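Local structure of glutathione S-transferase (Bombyx mori, 3AY8) at residues K5-P10 with V55-D60. The protein probably catalyses the conjugation of glutathione to electrophilic substrates, as a homodimeric cytosolic glutathione transferase of the silkworm. Sequence-based numbering, arbitrary orientation.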
loop_
_atom_site.group_PDB
_atom_site.type_symbol
_atom_site.label_atom_id
_atom_site.label_comp_id
_atom_site.label_asym_id
_atom_site.label_seq_id
_atom_site.Cartn_x
_atom_site.Cartn_y
_atom_site.Cartn_z
ATOM N N LYS A 5 -12.172 -5.565 -19.411
ATOM C CA LYS A 5 -10.853 -5.284 -19.985
ATOM C C LYS A 5 -9.767 -4.876 -18.967
ATOM O O LYS A 5 -10.009 -4.065 -18.068
ATOM C CB LYS A 5 -10.979 -4.219 -21.080
ATOM C CG LYS A 5 -9.691 -3.959 -21.852
ATOM C CD LYS A 5 -9.912 -3.974 -23.363
ATOM C CE LYS A 5 -10.499 -2.671 -23.897
ATOM N NZ LYS A 5 -10.332 -2.569 -25.393
ATOM N N LEU A 6 -8.572 -5.438 -19.130
ATOM C CA LEU A 6 -7.401 -5.039 -18.338
ATOM C C LEU A 6 -6.339 -4.419 -19.232
ATOM O O LEU A 6 -5.893 -5.050 -20.191
ATOM C CB LEU A 6 -6.819 -6.237 -17.579
ATOM C CG LEU A 6 -5.652 -5.936 -16.623
ATOM C CD1 LEU A 6 -6.137 -5.189 -15.391
ATOM C CD2 LEU A 6 -4.928 -7.197 -16.214
ATOM N N TYR A 7 -5.961 -3.178 -18.933
ATOM C CA TYR A 7 -4.817 -2.551 -19.586
ATOM C C TYR A 7 -3.560 -2.929 -18.803
ATOM O O TYR A 7 -3.432 -2.592 -17.618
ATOM C CB TYR A 7 -4.996 -1.036 -19.687
ATOM C CG TYR A 7 -6.166 -0.657 -20.581
ATOM C CD1 TYR A 7 -5.962 -0.336 -21.929
ATOM C CD2 TYR A 7 -7.477 -0.666 -20.093
ATOM C CE1 TYR A 7 -7.034 -0.008 -22.765
ATOM C CE2 TYR A 7 -8.555 -0.338 -20.915
ATOM C CZ TYR A 7 -8.321 -0.015 -22.250
ATOM O OH TYR A 7 -9.372 0.312 -23.066
ATOM N N HIS A 8 -2.644 -3.619 -19.482
ATOM C CA HIS A 8 -1.630 -4.438 -18.817
ATOM C C HIS A 8 -0.252 -4.239 -19.428
ATOM O O HIS A 8 -0.100 -4.195 -20.657
ATOM C CB HIS A 8 -2.054 -5.919 -18.903
ATOM C CG HIS A 8 -1.084 -6.887 -18.292
ATOM N ND1 HIS A 8 -0.639 -8.015 -18.957
ATOM C CD2 HIS A 8 -0.496 -6.916 -17.070
ATOM C CE1 HIS A 8 0.184 -8.691 -18.171
ATOM N NE2 HIS A 8 0.289 -8.045 -17.024
ATOM N N PHE A 9 0.757 -4.122 -18.572
ATOM C CA PHE A 9 2.149 -4.098 -19.021
ATOM C C PHE A 9 2.855 -5.298 -18.389
ATOM O O PHE A 9 3.149 -5.262 -17.190
ATOM C CB PHE A 9 2.815 -2.768 -18.610
ATOM C CG PHE A 9 4.257 -2.605 -19.079
ATOM C CD1 PHE A 9 4.681 -3.096 -20.315
ATOM C CD2 PHE A 9 5.177 -1.925 -18.284
ATOM C CE1 PHE A 9 6.005 -2.915 -20.750
ATOM C CE2 PHE A 9 6.498 -1.735 -18.704
ATOM C CZ PHE A 9 6.911 -2.232 -19.942
ATOM N N PRO A 10 3.128 -6.365 -19.187
ATOM C CA PRO A 10 3.625 -7.618 -18.602
ATOM C C PRO A 10 4.896 -7.467 -17.766
ATOM O O PRO A 10 5.143 -8.277 -16.895
ATOM C CB PRO A 10 3.880 -8.510 -19.820
ATOM C CG PRO A 10 2.929 -7.987 -20.863
ATOM C CD PRO A 10 2.899 -6.493 -20.641
ATOM N N VAL A 55 -1.008 1.937 -15.042
ATOM C CA VAL A 55 -1.102 0.512 -15.355
ATOM C C VAL A 55 -0.823 -0.296 -14.072
ATOM O O VAL A 55 0.118 0.012 -13.335
ATOM C CB VAL A 55 -0.141 0.101 -16.513
ATOM C CG1 VAL A 55 -0.206 -1.391 -16.776
ATOM C CG2 VAL A 55 -0.472 0.855 -17.803
ATOM N N PRO A 56 -1.661 -1.314 -13.775
ATOM C CA PRO A 56 -2.821 -1.793 -14.516
ATOM C C PRO A 56 -4.043 -0.902 -14.348
ATOM O O PRO A 56 -4.190 -0.216 -13.324
ATOM C CB PRO A 56 -3.082 -3.167 -13.908
ATOM C CG PRO A 56 -2.607 -3.037 -12.507
ATOM C CD PRO A 56 -1.471 -2.068 -12.522
ATOM N N THR A 57 -4.890 -0.893 -15.370
ATOM C CA THR A 57 -6.186 -0.224 -15.308
ATOM C C THR A 57 -7.237 -1.228 -15.779
ATOM O O THR A 57 -7.073 -1.870 -16.821
ATOM C CB THR A 57 -6.215 1.034 -16.198
ATOM O OG1 THR A 57 -5.346 2.032 -15.655
ATOM C CG2 THR A 57 -7.637 1.616 -16.332
ATOM N N LEU A 58 -8.290 -1.376 -14.984
ATOM C CA LEU A 58 -9.413 -2.205 -15.336
ATOM C C LEU A 58 -10.537 -1.323 -15.904
ATOM O O LEU A 58 -10.866 -0.285 -15.328
ATOM C CB LEU A 58 -9.905 -2.959 -14.103
ATOM C CG LEU A 58 -11.005 -4.011 -14.277
ATOM C CD1 LEU A 58 -10.460 -5.309 -14.888
ATOM C CD2 LEU A 58 -11.688 -4.285 -12.952
ATOM N N ASP A 59 -11.099 -1.733 -17.037
ATOM C CA ASP A 59 -12.346 -1.146 -17.546
ATOM C C ASP A 59 -13.439 -2.213 -17.494
ATOM O O ASP A 59 -13.499 -3.106 -18.345
ATOM C CB ASP A 59 -12.164 -0.616 -18.972
ATOM C CG ASP A 59 -13.399 0.139 -19.495
ATOM O OD1 ASP A 59 -14.523 -0.040 -18.972
ATOM O OD2 ASP A 59 -13.235 0.919 -20.445
ATOM N N ASP A 60 -14.270 -2.135 -16.461
ATOM C CA ASP A 60 -15.404 -3.027 -16.308
ATOM C C ASP A 60 -16.673 -2.286 -16.726
ATOM O O ASP A 60 -17.330 -1.644 -15.891
ATOM C CB ASP A 60 -15.533 -3.495 -14.858
ATOM C CG ASP A 60 -16.727 -4.412 -14.639
ATOM O OD1 ASP A 60 -17.449 -4.723 -15.609
ATOM O OD2 ASP A 60 -16.952 -4.824 -13.490
HETATM O O HOH W 1 -11.871 0.407 -22.585
#
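Lys-5 and Tyr-7 pair with Asp-59 and Thr-57 as two antiparallel hydrogen-bonded pairs, the axes of strands 5-8 and 57-60 approaching to 4.7 Å, and Leu-6 faces Leu-58 in the non-hydrogen-bonded pair between them. Of the four backbone bonds, Tyr-7 N to Thr-57 O is the shortest at 2.7 Å, and Thr-57 O also receives a CA-H...O contact from Leu-6. The pairing joins the βαβ half of the N-terminal domain to its β-hairpin. On the Leu-6 face the contact is apolar: CD1 of Leu-6 lies 4.0 Å from CB of Pro-56, both side chains projecting in the same direction. The Tyr-7 face is more polar. With CG beside its own backbone N (chi1 -65°), Tyr-7 lays its ring edge along strand 57-60, CE2 being 4.1 Å from Asp-59 CB. The carboxylate plane is turned only 26° from that of the ring, and one water joins them, 2.5 Å from Tyr-7 OH and donating to Asp-59 OD2 at 2.6 Å. The other carboxylate oxygen, OD1, accepts from Asn-62 N, while Leu-49 of helix 44-49 packs against both Tyr-7 and Asp-59. Beyond the paired strands, Val-55 in one of its two modelled conformers brings CG1 to the backbone of Phe-9, whose N bonds to Ser-15 OG. The cis peptide bond before Pro-56 is the hallmark cis-proline of the thioredoxin-like fold, and here it leads directly into the central antiparallel pairing of the 2-1-3-4 sheet. Gripped at both oxygens, the Asp-59 carboxylate is probably restricted in rotation and kept near the Tyr-7 ring plane.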